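Local atomic coordinates of DNA polymerase (Pyrobaculum calidifontis, PDB entry 5MDN), a protein that probably catalyses template-directed DNA synthesis, adding deoxyribonucleotides from their triphosphates to a growing chain and releasing diphosphate. Residues A[63-68]-A[83-88]; A[38-43]-A[87-92]; A[406-411]-A[556-561]; A[416-421]-A[563-568]. One frame throughout, in Å; residues are numbered along the deposited sequence.

From the N terminus, residues 38-43 open contact 2, and 63-68 then open contact 1. Contact 1 closes first, at 83-88, pairing two strands of a four-stranded sheet as a hairpin; contact 2 closes at 87-92 and so encloses it, the two sharing Lys87 and Val88. Contact 2 packs the entry to strand 41-46 against the turn between strand 77-86 and helix 92-100. Far along the chain, and about 57 Å from contact 1 to contact 3 between centres, contacts 3 and 4 cross: 406-411 and 416-421 open in turn, then 556-561 and 563-568 close them in the same order. Together they tie four strands of the five-stranded palm sheet.

Contact 1. Residues A[63-68]-A[83-88]; sequences PVEAVE and KVVAKV
Glu68 and Lys83 face each other as an antiparallel hydrogen-bonded pair, and backbone bonds carry most of this contact. Lys83 N donates to Glu68 O at 2.7 Å; in return Glu68 N reaches Lys83 O at 3.1 Å, from well above the carbonyl plane (41° out of it). Further along, Val85 N bonds to Ala66 O at 3.0 Å. The carbonyl of Val85 then serves two successive donors: Glu65 N at 2.8 Å, and more weakly Ala66 N. This is a classic beta bulge, which shifts the register by one residue. It lies in the hairpin of strands 64-74 and 77-86, the second and third strands in the beta-alpha-beta-beta-alpha-beta order of a ferredoxin-like domain, as in the N-terminal region of other family B polymerases; strand 64-74 lies at the edge of the sheet.

Glu68 and Lys83 lie on the face that carries Ala66 and Val85. They run alongside each other, so that Glu68 OE1 rests 3.8 Å from Lys83 CD while the ammonium stays beyond salt-bridge range; Lys83 also makes a cation-pi contact with Tyr41. At the bulge, Glu65 crosses Lys87 at about a right angle and forms a long, weak salt bridge, 3.6 Å between Glu65 OE1 and Lys87 NZ. A bend in the lysine chain (chi3 76°) brings its amine back to the carboxylate.

Apolar contacts occupy the other face. Val67 CG2 meets Val84 CG2 at 4.4 Å, and Val64 CG1 approaches Val84 CG1. Helix 51-58 covers these valines, Leu58 against Val64 and Val84, Ala51 and Lys55 against Val67.

Contact 2. Residues A[38-43]-A[87-92]; sequences FRPYFY and KVPEDV
Pro40 packs against Val88, Pro89 and Val92 in an apolar contact without hydrogen bonds between the segments, where the chain entering strand 41-46 meets the turn that leads from strand 77-86 into helix 92-100. The proline ring makes most of it. Its CG lies 3.6 Å from Pro89 N, over the peptide that links Val88 to Pro89, and 4.0 Å from Pro89 CD. Pro40 CB comes within 4.2 Å of Val92 CG2. The other methyl of Val92, CG1, anti to its own backbone nitrogen (chi1 177°), meets Phe42 CD1 at 4.1 Å, the two side chains sliding past each other in opposite directions. A bond from Val92 N to Pro89 O, 3.2 Å, braces the turn that presents these groups.

At the more exposed end, Lys87 O sits 4.1 Å from Arg39 NE, at the edge of the guanidinium and near its plane but too far for a bond. Arg39 NE has a long, weak ion pair with Glu65 OE1.

Tyr115 of helix 115-123 touches both Pro40 and Pro89, while Tyr10 and Val12 of strand 5-12 reach Pro89 and Val88, so the contact lies within the ferredoxin-like unit, on the side that faces strand 5-12 of the neighbouring sheet.

Contact 3. Residues A[406-411]-A[556-561]; sequences LEPKPG and VIYGDT
Val556 meets Leu406 through methyl groups, Val556 CG1 lying 3.8 Å from Leu406 CD1. With its CG anti to the backbone nitrogen (chi1 -166°), Leu406 also lays CD2 3.7 Å from the carbonyl oxygen of Ile557. The same oxygen receives a CA-H...O contact from Pro408 CA at 3.4 Å. Ile557 and Tyr558 both face Phe565 of the next strand, a classic beta bulge.

The Tyr558 ring turns its edge to Pro408: Pro408 CD lies in the ring plane, and Pro408 CG is 3.7 Å from Tyr558 CD1, the two side chains pointing the same way. At the far end of the ring, Tyr558 OH donates to Asp560 OD2 at 2.7 Å, reaching it from above the carboxylate plane. A phenylalanine here could keep the edge contact, but the Asp560 carboxylate would probably lose this donor and be less firmly fixed in rotation.

Gly559 pairs with Leu406 as an antiparallel hydrogen-bonded pair. Leu406 N reaches Gly559 O at 2.7 Å with a nearly straight bond (169°) in the carbonyl plane, whereas the return bond from Gly559 N to Leu406 O is weak. Thr561 OG1 bonds to Ala403 O, carrying the association past the end of strand 556-560.

Residues 558-561 begin the YGDTDS sequence, motif C of family B polymerases, which in relatives supplies a catalytic metal ligand from its second aspartate. The chemistry is thus split: apolar groups and one strong backbone bond fasten the edge strand, while the tyrosine hydroxyl probably helps to orient the motif C carboxylate of Asp560.

Contact 4. Residues A[416-421]-A[563-568]; sequences VLVLDF and SLFVKK
Val416 brings CG1 to 4.0 Å from Phe565 CB, at the start of a long antiparallel pairing between two inner strands of the palm sheet. Leu417 forms a hydrogen-bonded pair with Val566: Leu417 N donates to Val566 O at 2.8 Å, and Val566 N answers with a nearly straight bond to Leu417 O (175°). The Leu417 side chain lies across the aliphatic part of Lys568, with Leu417 CG 3.9 Å from Lys568 CB.

Val418 makes a CH-pi contact, its CG2 standing 3.5 Å from the centroid of the Phe565 ring and almost on the ring normal (5° off). An alanine in place of Phe565 would probably leave the Val418 methyl without its aromatic cover and open a gap beside Tyr558 and Tyr605, whose rings meet the phenylalanine edge-to-face.

Leu419 N bonds to Leu564 O at 3.1 Å, the return bond being weak. Leu419 CD1 touches both Leu564 CD1, at 3.6 Å, and Val566 CG2. Phe421, just past Asp420 in the DFSSMYP sequence of motif A, closes the series with CE1 3.6 Å from Leu564 CG. Leu564 turns that way because its CG lies between the backbone nitrogen and carbonyl carbon (chi1 47°).

Helix 528-551 covers Leu564 and Phe421. With four backbone bonds, one of them weak, and hydrocarbon packed on both faces, the contact forms a largely apolar core joining motif A to the strand that begins at the end of motif C.

Contact 1. Residues A[63-68]-A[83-88]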
loop_
_atom_site.group_PDB
_atom_site.type_symbol
_atom_site.label_atom_id
_atom_site.label_comp_id
_atom_site.label_asym_id
_atom_site.label_seq_id
_atom_site.Cartn_x
_atom_site.Cartn_y
_atom_site.Cartn_z
ATOM N N PRO A 63 -22.187 31.142 3.279
ATOM C CA PRO A 63 -22.232 31.601 4.673
ATOM C C PRO A 63 -20.896 31.394 5.371
ATOM O O PRO A 63 -20.225 30.378 5.179
ATOM C CB PRO A 63 -23.334 30.737 5.298
ATOM C CG PRO A 63 -23.402 29.526 4.434
ATOM C CD PRO A 63 -23.091 30.002 3.046
ATOM N N VAL A 64 -20.515 32.375 6.186
ATOM C CA VAL A 64 -19.237 32.382 6.887
ATOM C C VAL A 64 -19.505 32.479 8.383
ATOM O O VAL A 64 -20.291 33.325 8.825
ATOM C CB VAL A 64 -18.338 33.542 6.419
ATOM C CG1 VAL A 64 -17.027 33.547 7.188
ATOM C CG2 VAL A 64 -18.085 33.443 4.921
ATOM N N GLU A 65 -18.855 31.609 9.159
ATOM C CA GLU A 65 -19.009 31.651 10.610
ATOM C C GLU A 65 -18.245 32.824 11.211
ATOM O O GLU A 65 -18.781 33.566 12.044
ATOM C CB GLU A 65 -18.541 30.331 11.225
ATOM C CG GLU A 65 -18.825 30.200 12.713
ATOM C CD GLU A 65 -20.252 29.778 13.003
ATOM O OE1 GLU A 65 -20.842 29.058 12.170
ATOM O OE2 GLU A 65 -20.783 30.167 14.065
ATOM N N ALA A 66 -16.996 33.014 10.795
ATOM C CA ALA A 66 -16.162 34.097 11.300
ATOM C C ALA A 66 -14.954 34.240 10.385
ATOM O O ALA A 66 -14.661 33.363 9.569
ATOM C CB ALA A 66 -15.722 33.845 12.747
ATOM N N VAL A 67 -14.261 35.367 10.530
ATOM C CA VAL A 67 -12.966 35.600 9.896
ATOM C C VAL A 67 -12.044 36.168 10.964
ATOM O O VAL A 67 -12.189 37.331 11.363
ATOM C CB VAL A 67 -13.061 36.548 8.693
ATOM C CG1 VAL A 67 -11.674 36.888 8.180
ATOM C CG2 VAL A 67 -13.892 35.916 7.585
ATOM N N GLU A 68 -11.114 35.351 11.443
ATOM C CA GLU A 68 -10.189 35.753 12.492
ATOM C C GLU A 68 -8.834 36.121 11.901
ATOM O O GLU A 68 -8.490 35.738 10.780
ATOM C CB GLU A 68 -10.024 34.633 13.524
ATOM C CG GLU A 68 -11.323 34.202 14.189
ATOM C CD GLU A 68 -11.139 33.004 15.101
ATOM O OE1 GLU A 68 -10.012 32.468 15.158
ATOM O OE2 GLU A 68 -12.123 32.595 15.753
ATOM N N LYS A 83 -7.949 33.659 9.097
ATOM C CA LYS A 83 -8.500 32.321 9.303
ATOM C C LYS A 83 -9.989 32.373 8.973
ATOM O O LYS A 83 -10.825 32.702 9.816
ATOM C CB LYS A 83 -8.242 31.836 10.726
ATOM C CG LYS A 83 -8.762 30.432 10.996
ATOM C CD LYS A 83 -8.737 30.091 12.478
ATOM C CE LYS A 83 -9.064 28.622 12.705
ATOM N NZ LYS A 83 -9.274 28.312 14.146
ATOM N N VAL A 84 -10.319 32.045 7.727
ATOM C CA VAL A 84 -11.705 32.049 7.273
ATOM C C VAL A 84 -12.371 30.762 7.740
ATOM O O VAL A 84 -11.888 29.662 7.452
ATOM C CB VAL A 84 -11.783 32.183 5.746
ATOM C CG1 VAL A 84 -13.232 32.143 5.287
ATOM C CG2 VAL A 84 -11.094 33.461 5.286
ATOM N N VAL A 85 -13.484 30.896 8.453
ATOM C CA VAL A 85 -14.170 29.769 9.073
ATOM C C VAL A 85 -15.522 29.613 8.389
ATOM O O VAL A 85 -16.409 30.464 8.540
ATOM C CB VAL A 85 -14.329 29.960 10.587
ATOM C CG1 VAL A 85 -14.933 28.714 11.219
ATOM C CG2 VAL A 85 -12.985 30.289 11.222
ATOM N N ALA A 86 -15.681 28.528 7.638
ATOM C CA ALA A 86 -16.938 28.221 6.978
ATOM C C ALA A 86 -17.931 27.607 7.960
ATOM O O ALA A 86 -17.568 27.145 9.046
ATOM C CB ALA A 86 -16.713 27.267 5.805
ATOM N N LYS A 87 -19.205 27.608 7.564
ATOM C CA LYS A 87 -20.228 26.987 8.399
ATOM C C LYS A 87 -20.267 25.477 8.200
ATOM O O LYS A 87 -20.417 24.729 9.171
ATOM C CB LYS A 87 -21.601 27.602 8.117
ATOM C CG LYS A 87 -21.841 28.937 8.815
ATOM C CD LYS A 87 -23.318 29.309 8.809
ATOM C CE LYS A 87 -24.112 28.500 9.829
ATOM N NZ LYS A 87 -24.280 29.232 11.118
ATOM N N VAL A 88 -20.125 25.009 6.962
ATOM C CA VAL A 88 -20.114 23.575 6.675
ATOM C C VAL A 88 -18.960 23.265 5.726
ATOM O O VAL A 88 -18.535 24.143 4.962
ATOM C CB VAL A 88 -21.458 23.109 6.092
ATOM C CG1 VAL A 88 -22.558 23.198 7.142
ATOM C CG2 VAL A 88 -21.820 23.918 4.862
#

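Contact 2. Residues A[38-43]-A[87-92]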
loop_
_atom_site.group_PDB
_atom_site.type_symbol
_atom_site.label_atom_id
_atom_site.label_comp_id
_atom_site.label_asym_id
_atom_site.label_seq_id
_atom_site.Cartn_x
_atom_site.Cartn_y
_atom_site.Cartn_z
ATOM N N PHE A 38 -16.882 22.021 16.648
ATOM C CA PHE A 38 -15.817 22.255 15.683
ATOM C C PHE A 38 -16.399 22.645 14.326
ATOM O O PHE A 38 -17.498 22.227 13.956
ATOM C CB PHE A 38 -14.943 21.010 15.537
ATOM C CG PHE A 38 -13.681 21.241 14.759
ATOM C CD1 PHE A 38 -12.616 21.927 15.325
ATOM C CD2 PHE A 38 -13.557 20.778 13.459
ATOM C CE1 PHE A 38 -11.453 22.143 14.610
ATOM C CE2 PHE A 38 -12.398 20.992 12.739
ATOM C CZ PHE A 38 -11.344 21.676 13.315
ATOM N N ARG A 39 -15.642 23.446 13.576
ATOM C CA ARG A 39 -16.080 23.949 12.279
ATOM C C ARG A 39 -14.889 24.042 11.338
ATOM O O ARG A 39 -13.769 24.325 11.783
ATOM C CB ARG A 39 -16.772 25.316 12.403
ATOM C CG ARG A 39 -18.024 25.274 13.263
ATOM C CD ARG A 39 -19.010 26.376 12.945
ATOM N NE ARG A 39 -20.383 25.910 13.124
ATOM C CZ ARG A 39 -20.954 25.685 14.304
ATOM N NH1 ARG A 39 -20.274 25.880 15.427
ATOM N NH2 ARG A 39 -22.208 25.260 14.363
ATOM N N PRO A 40 -15.094 23.817 10.041
ATOM C CA PRO A 40 -13.975 23.848 9.093
ATOM C C PRO A 40 -13.477 25.264 8.850
ATOM O O PRO A 40 -14.177 26.253 9.080
ATOM C CB PRO A 40 -14.575 23.246 7.818
ATOM C CG PRO A 40 -16.030 23.558 7.916
ATOM C CD PRO A 40 -16.376 23.521 9.379
ATOM N N TYR A 41 -12.240 25.349 8.364
ATOM C CA TYR A 41 -11.589 26.635 8.158
ATOM C C TYR A 41 -10.438 26.469 7.175
ATOM O O TYR A 41 -10.014 25.355 6.861
ATOM C CB TYR A 41 -11.088 27.220 9.483
ATOM C CG TYR A 41 -10.007 26.396 10.145
ATOM C CD1 TYR A 41 -8.664 26.595 9.841
ATOM C CD2 TYR A 41 -10.328 25.414 11.072
ATOM C CE1 TYR A 41 -7.674 25.841 10.443
ATOM C CE2 TYR A 41 -9.344 24.656 11.680
ATOM C CZ TYR A 41 -8.019 24.875 11.361
ATOM O OH TYR A 41 -7.035 24.124 11.964
ATOM N N PHE A 42 -9.940 27.605 6.689
ATOM C CA PHE A 42 -8.692 27.654 5.942
ATOM C C PHE A 42 -8.056 29.021 6.159
ATOM O O PHE A 42 -8.701 29.960 6.632
ATOM C CB PHE A 42 -8.911 27.373 4.451
ATOM C CG PHE A 42 -9.716 28.426 3.740
ATOM C CD1 PHE A 42 -11.100 28.408 3.781
ATOM C CD2 PHE A 42 -9.085 29.422 3.014
ATOM C CE1 PHE A 42 -11.839 29.377 3.120
ATOM C CE2 PHE A 42 -9.818 30.390 2.353
ATOM C CZ PHE A 42 -11.195 30.367 2.406
ATOM N N TYR A 43 -6.779 29.124 5.805
ATOM C CA TYR A 43 -6.015 30.346 5.998
ATOM C C TYR A 43 -5.894 31.126 4.693
ATOM O O TYR A 43 -5.932 30.560 3.598
ATOM C CB TYR A 43 -4.615 30.050 6.541
ATOM C CG TYR A 43 -4.599 29.335 7.873
ATOM C CD1 TYR A 43 -5.065 29.954 9.024
ATOM C CD2 TYR A 43 -4.100 28.044 7.980
ATOM C CE1 TYR A 43 -5.045 29.302 10.245
ATOM C CE2 TYR A 43 -4.073 27.386 9.195
ATOM C CZ TYR A 43 -4.546 28.019 10.323
ATOM O OH TYR A 43 -4.522 27.365 11.533
ATOM N N LYS A 87 -19.205 27.608 7.564
ATOM C CA LYS A 87 -20.228 26.987 8.399
ATOM C C LYS A 87 -20.267 25.477 8.200
ATOM O O LYS A 87 -20.417 24.729 9.171
ATOM C CB LYS A 87 -21.601 27.602 8.117
ATOM C CG LYS A 87 -21.841 28.937 8.815
ATOM C CD LYS A 87 -23.318 29.309 8.809
ATOM C CE LYS A 87 -24.112 28.500 9.829
ATOM N NZ LYS A 87 -24.280 29.232 11.118
ATOM N N VAL A 88 -20.125 25.009 6.962
ATOM C CA VAL A 88 -20.114 23.575 6.675
ATOM C C VAL A 88 -18.960 23.265 5.726
ATOM O O VAL A 88 -18.535 24.143 4.962
ATOM C CB VAL A 88 -21.458 23.109 6.092
ATOM C CG1 VAL A 88 -22.558 23.198 7.142
ATOM C CG2 VAL A 88 -21.820 23.918 4.862
ATOM N N PRO A 89 -18.417 22.042 5.747
ATOM C CA PRO A 89 -17.255 21.736 4.889
ATOM C C PRO A 89 -17.515 21.886 3.400
ATOM O O PRO A 89 -16.578 22.173 2.644
ATOM C CB PRO A 89 -16.927 20.281 5.251
ATOM C CG PRO A 89 -17.497 20.082 6.611
ATOM C CD PRO A 89 -18.728 20.939 6.674
ATOM N N GLU A 90 -18.752 21.665 2.948
ATOM C CA GLU A 90 -19.040 21.700 1.517
ATOM C C GLU A 90 -18.736 23.061 0.898
ATOM O O GLU A 90 -18.347 23.134 -0.273
ATOM C CB GLU A 90 -20.495 21.294 1.271
ATOM C CG GLU A 90 -20.805 19.843 1.656
ATOM C CD GLU A 90 -21.077 19.654 3.143
ATOM O OE1 GLU A 90 -20.409 20.315 3.965
ATOM O OE2 GLU A 90 -21.951 18.828 3.488
ATOM N N ASP A 91 -18.911 24.145 1.653
ATOM C CA ASP A 91 -18.732 25.491 1.118
ATOM C C ASP A 91 -17.272 25.927 1.036
ATOM O O ASP A 91 -17.008 27.044 0.575
ATOM C CB ASP A 91 -19.506 26.506 1.965
ATOM C CG ASP A 91 -20.980 26.178 2.074
ATOM O OD1 ASP A 91 -21.528 25.557 1.138
ATOM O OD2 ASP A 91 -21.597 26.556 3.092
ATOM N N VAL A 92 -16.324 25.090 1.468
ATOM C CA VAL A 92 -14.933 25.528 1.561
ATOM C C VAL A 92 -14.335 25.803 0.182
ATOM O O VAL A 92 -13.507 26.710 0.034
ATOM C CB VAL A 92 -14.107 24.493 2.348
ATOM C CG1 VAL A 92 -12.639 24.886 2.391
ATOM C CG2 VAL A 92 -14.646 24.360 3.762
#

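Contact 3. Residues A[406-411]-A[556-561]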
loop_
_atom_site.group_PDB
_atom_site.type_symbol
_atom_site.label_atom_id
_atom_site.label_comp_id
_atom_site.label_asym_id
_atom_site.label_seq_id
_atom_site.Cartn_x
_atom_site.Cartn_y
_atom_site.Cartn_z
ATOM N N LEU A 406 27.219 1.697 -7.208
ATOM C CA LEU A 406 28.142 0.689 -7.725
ATOM C C LEU A 406 27.347 -0.268 -8.604
ATOM O O LEU A 406 26.535 -1.051 -8.099
ATOM C CB LEU A 406 28.841 -0.048 -6.581
ATOM C CG LEU A 406 30.080 -0.909 -6.866
ATOM C CD1 LEU A 406 30.874 -1.113 -5.586
ATOM C CD2 LEU A 406 29.719 -2.261 -7.472
ATOM N N GLU A 407 27.578 -0.207 -9.912
ATOM C CA GLU A 407 26.867 -1.091 -10.823
ATOM C C GLU A 407 27.379 -2.522 -10.677
ATOM O O GLU A 407 28.592 -2.747 -10.605
ATOM C CB GLU A 407 27.012 -0.625 -12.272
ATOM C CG GLU A 407 26.276 0.672 -12.579
ATOM C CD GLU A 407 26.210 0.964 -14.065
ATOM O OE1 GLU A 407 26.193 -0.001 -14.859
ATOM O OE2 GLU A 407 26.164 2.155 -14.439
ATOM N N PRO A 408 26.486 -3.505 -10.632
ATOM C CA PRO A 408 26.914 -4.899 -10.493
ATOM C C PRO A 408 27.282 -5.525 -11.830
ATOM O O PRO A 408 26.949 -5.023 -12.906
ATOM C CB PRO A 408 25.678 -5.578 -9.895
ATOM C CG PRO A 408 24.536 -4.804 -10.477
ATOM C CD PRO A 408 25.018 -3.378 -10.658
ATOM N N LYS A 409 27.990 -6.650 -11.739
ATOM C CA LYS A 409 28.267 -7.466 -12.913
ATOM C C LYS A 409 27.171 -8.515 -13.027
ATOM O O LYS A 409 26.976 -9.287 -12.079
ATOM C CB LYS A 409 29.613 -8.169 -12.788
ATOM C CG LYS A 409 30.789 -7.374 -12.207
ATOM C CD LYS A 409 30.889 -5.914 -12.608
ATOM C CE LYS A 409 31.885 -5.224 -11.676
ATOM N NZ LYS A 409 31.969 -3.753 -11.871
ATOM N N PRO A 410 26.421 -8.571 -14.128
ATOM C CA PRO A 410 25.394 -9.615 -14.252
ATOM C C PRO A 410 26.014 -11.002 -14.149
ATOM O O PRO A 410 26.987 -11.319 -14.837
ATOM C CB PRO A 410 24.793 -9.361 -15.639
ATOM C CG PRO A 410 25.071 -7.921 -15.916
ATOM C CD PRO A 410 26.386 -7.618 -15.251
ATOM N N GLY A 411 25.440 -11.830 -13.287
ATOM C CA GLY A 411 25.960 -13.165 -13.082
ATOM C C GLY A 411 25.474 -13.748 -11.769
ATOM O O GLY A 411 24.618 -13.182 -11.088
ATOM N N VAL A 556 32.220 -6.365 -2.579
ATOM C CA VAL A 556 30.989 -5.593 -2.717
ATOM C C VAL A 556 30.462 -5.811 -4.130
ATOM O O VAL A 556 31.040 -5.313 -5.104
ATOM C CB VAL A 556 31.207 -4.103 -2.426
ATOM C CG1 VAL A 556 29.930 -3.321 -2.691
ATOM C CG2 VAL A 556 31.664 -3.908 -0.988
ATOM N N ILE A 557 29.363 -6.561 -4.242
ATOM C CA ILE A 557 28.812 -6.899 -5.551
ATOM C C ILE A 557 27.919 -5.784 -6.079
ATOM O O ILE A 557 27.909 -5.499 -7.282
ATOM C CB ILE A 557 28.037 -8.225 -5.452
ATOM C CG1 ILE A 557 28.875 -9.292 -4.747
ATOM C CG2 ILE A 557 27.594 -8.690 -6.828
ATOM C CD1 ILE A 557 28.050 -10.438 -4.200
ATOM N N TYR A 558 27.170 -5.130 -5.196
ATOM C CA TYR A 558 26.195 -4.130 -5.603
ATOM C C TYR A 558 26.077 -3.087 -4.506
ATOM O O TYR A 558 26.236 -3.393 -3.322
ATOM C CB TYR A 558 24.832 -4.779 -5.892
ATOM C CG TYR A 558 23.683 -3.811 -6.073
ATOM C CD1 TYR A 558 23.383 -3.289 -7.324
ATOM C CD2 TYR A 558 22.882 -3.440 -4.999
ATOM C CE1 TYR A 558 22.330 -2.411 -7.498
ATOM C CE2 TYR A 558 21.828 -2.562 -5.164
ATOM C CZ TYR A 558 21.556 -2.052 -6.415
ATOM O OH TYR A 558 20.507 -1.179 -6.585
ATOM N N GLY A 559 25.814 -1.848 -4.911
ATOM C CA GLY A 559 25.585 -0.792 -3.950
ATOM C C GLY A 559 24.844 0.388 -4.536
ATOM O O GLY A 559 25.328 1.041 -5.464
ATOM N N ASP A 560 23.667 0.671 -3.999
ATOM C CA ASP A 560 22.910 1.858 -4.360
ATOM C C ASP A 560 22.706 2.729 -3.121
ATOM O O ASP A 560 23.232 2.450 -2.039
ATOM C CB ASP A 560 21.589 1.481 -5.041
ATOM C CG ASP A 560 20.689 0.653 -4.159
ATOM O OD1 ASP A 560 21.085 0.342 -3.022
ATOM O OD2 ASP A 560 19.573 0.317 -4.602
ATOM N N THR A 561 21.944 3.807 -3.302
ATOM C CA THR A 561 21.774 4.802 -2.248
ATOM C C THR A 561 21.198 4.214 -0.961
ATOM O O THR A 561 21.535 4.684 0.132
ATOM C CB THR A 561 20.888 5.942 -2.755
ATOM O OG1 THR A 561 20.512 5.688 -4.115
ATOM C CG2 THR A 561 21.633 7.267 -2.670
#

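Contact 4. Residues A[416-421]-A[563-568]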
loop_
_atom_site.group_PDB
_atom_site.type_symbol
_atom_site.label_atom_id
_atom_site.label_comp_id
_atom_site.label_asym_id
_atom_site.label_seq_id
_atom_site.Cartn_x
_atom_site.Cartn_y
_atom_site.Cartn_z
ATOM N N VAL A 416 25.413 -14.191 -0.054
ATOM C CA VAL A 416 25.385 -12.738 -0.179
ATOM C C VAL A 416 24.539 -12.164 0.947
ATOM O O VAL A 416 23.429 -12.645 1.202
ATOM C CB VAL A 416 24.831 -12.297 -1.549
ATOM C CG1 VAL A 416 24.706 -10.783 -1.617
ATOM C CG2 VAL A 416 25.712 -12.820 -2.674
ATOM N N LEU A 417 25.063 -11.140 1.617
ATOM C CA LEU A 417 24.330 -10.389 2.626
ATOM C C LEU A 417 23.936 -9.029 2.067
ATOM O O LEU A 417 24.747 -8.350 1.426
ATOM C CB LEU A 417 25.165 -10.202 3.898
ATOM C CG LEU A 417 25.617 -11.456 4.648
ATOM C CD1 LEU A 417 26.323 -11.071 5.941
ATOM C CD2 LEU A 417 24.432 -12.360 4.934
ATOM N N VAL A 418 22.690 -8.636 2.312
ATOM C CA VAL A 418 22.187 -7.318 1.940
ATOM C C VAL A 418 22.131 -6.459 3.196
ATOM O O VAL A 418 21.429 -6.793 4.159
ATOM C CB VAL A 418 20.808 -7.412 1.269
ATOM C CG1 VAL A 418 20.290 -6.021 0.934
ATOM C CG2 VAL A 418 20.890 -8.272 0.020
ATOM N N LEU A 419 22.864 -5.350 3.189
ATOM C CA LEU A 419 22.936 -4.453 4.333
ATOM C C LEU A 419 21.996 -3.275 4.114
ATOM O O LEU A 419 22.040 -2.625 3.064
ATOM C CB LEU A 419 24.368 -3.963 4.553
ATOM C CG LEU A 419 25.394 -5.054 4.878
ATOM C CD1 LEU A 419 26.817 -4.518 4.807
ATOM C CD2 LEU A 419 25.114 -5.661 6.242
ATOM N N ASP A 420 21.155 -3.003 5.107
ATOM C CA ASP A 420 20.151 -1.951 5.019
ATOM C C ASP A 420 20.769 -0.616 5.423
ATOM O O ASP A 420 21.301 -0.482 6.529
ATOM C CB ASP A 420 18.951 -2.279 5.909
ATOM C CG ASP A 420 17.741 -1.419 5.598
ATOM O OD1 ASP A 420 17.834 -0.556 4.700
ATOM O OD2 ASP A 420 16.698 -1.602 6.260
ATOM N N PHE A 421 20.698 0.367 4.523
ATOM C CA PHE A 421 21.210 1.709 4.768
ATOM C C PHE A 421 20.099 2.752 4.858
ATOM O O PHE A 421 20.357 3.943 4.661
ATOM C CB PHE A 421 22.212 2.101 3.681
ATOM C CG PHE A 421 23.626 1.691 3.979
ATOM C CD1 PHE A 421 24.071 0.418 3.672
ATOM C CD2 PHE A 421 24.516 2.587 4.549
ATOM C CE1 PHE A 421 25.371 0.038 3.938
ATOM C CE2 PHE A 421 25.820 2.213 4.817
ATOM C CZ PHE A 421 26.247 0.936 4.510
ATOM N N SER A 563 21.045 0.654 -0.120
ATOM C CA SER A 563 21.614 -0.603 0.357
ATOM C C SER A 563 22.851 -0.953 -0.462
ATOM O O SER A 563 23.090 -0.393 -1.535
ATOM C CB SER A 563 20.592 -1.746 0.288
ATOM O OG SER A 563 20.201 -1.995 -1.049
ATOM N N LEU A 564 23.656 -1.866 0.076
ATOM C CA LEU A 564 24.724 -2.481 -0.702
ATOM C C LEU A 564 24.804 -3.969 -0.386
ATOM O O LEU A 564 24.585 -4.384 0.756
ATOM C CB LEU A 564 26.085 -1.791 -0.470
ATOM C CG LEU A 564 26.668 -1.420 0.898
ATOM C CD1 LEU A 564 27.012 -2.630 1.750
ATOM C CD2 LEU A 564 27.902 -0.552 0.698
ATOM N N PHE A 565 25.101 -4.764 -1.409
ATOM C CA PHE A 565 25.198 -6.213 -1.284
ATOM C C PHE A 565 26.665 -6.587 -1.123
ATOM O O PHE A 565 27.513 -6.120 -1.889
ATOM C CB PHE A 565 24.609 -6.925 -2.507
ATOM C CG PHE A 565 23.114 -6.743 -2.691
ATOM C CD1 PHE A 565 22.455 -5.607 -2.247
ATOM C CD2 PHE A 565 22.375 -7.721 -3.338
ATOM C CE1 PHE A 565 21.093 -5.454 -2.432
ATOM C CE2 PHE A 565 21.013 -7.574 -3.525
ATOM C CZ PHE A 565 20.372 -6.440 -3.071
ATOM N N VAL A 566 26.964 -7.429 -0.134
ATOM C CA VAL A 566 28.333 -7.848 0.141
ATOM C C VAL A 566 28.373 -9.358 0.331
ATOM O O VAL A 566 27.366 -10.000 0.636
ATOM C CB VAL A 566 28.934 -7.140 1.378
ATOM C CG1 VAL A 566 28.986 -5.635 1.163
ATOM C CG2 VAL A 566 28.134 -7.477 2.628
ATOM N N LYS A 567 29.565 -9.918 0.140
ATOM C CA LYS A 567 29.770 -11.345 0.337
ATOM C C LYS A 567 29.807 -11.671 1.827
ATOM O O LYS A 567 30.382 -10.929 2.628
ATOM C CB LYS A 567 31.069 -11.787 -0.339
ATOM C CG LYS A 567 31.305 -13.288 -0.325
ATOM C CD LYS A 567 30.411 -14.002 -1.326
ATOM C CE LYS A 567 31.068 -14.122 -2.690
ATOM N NZ LYS A 567 31.533 -15.518 -2.942
ATOM N N LYS A 568 29.187 -12.790 2.194
ATOM C CA LYS A 568 29.074 -13.173 3.596
ATOM C C LYS A 568 30.435 -13.598 4.137
ATOM O O LYS A 568 31.073 -14.506 3.593
ATOM C CB LYS A 568 28.061 -14.305 3.752
ATOM C CG LYS A 568 27.828 -14.754 5.188
ATOM C CD LYS A 568 26.828 -15.901 5.242
ATOM C CE LYS A 568 26.589 -16.384 6.665
ATOM N NZ LYS A 568 25.741 -15.441 7.445
#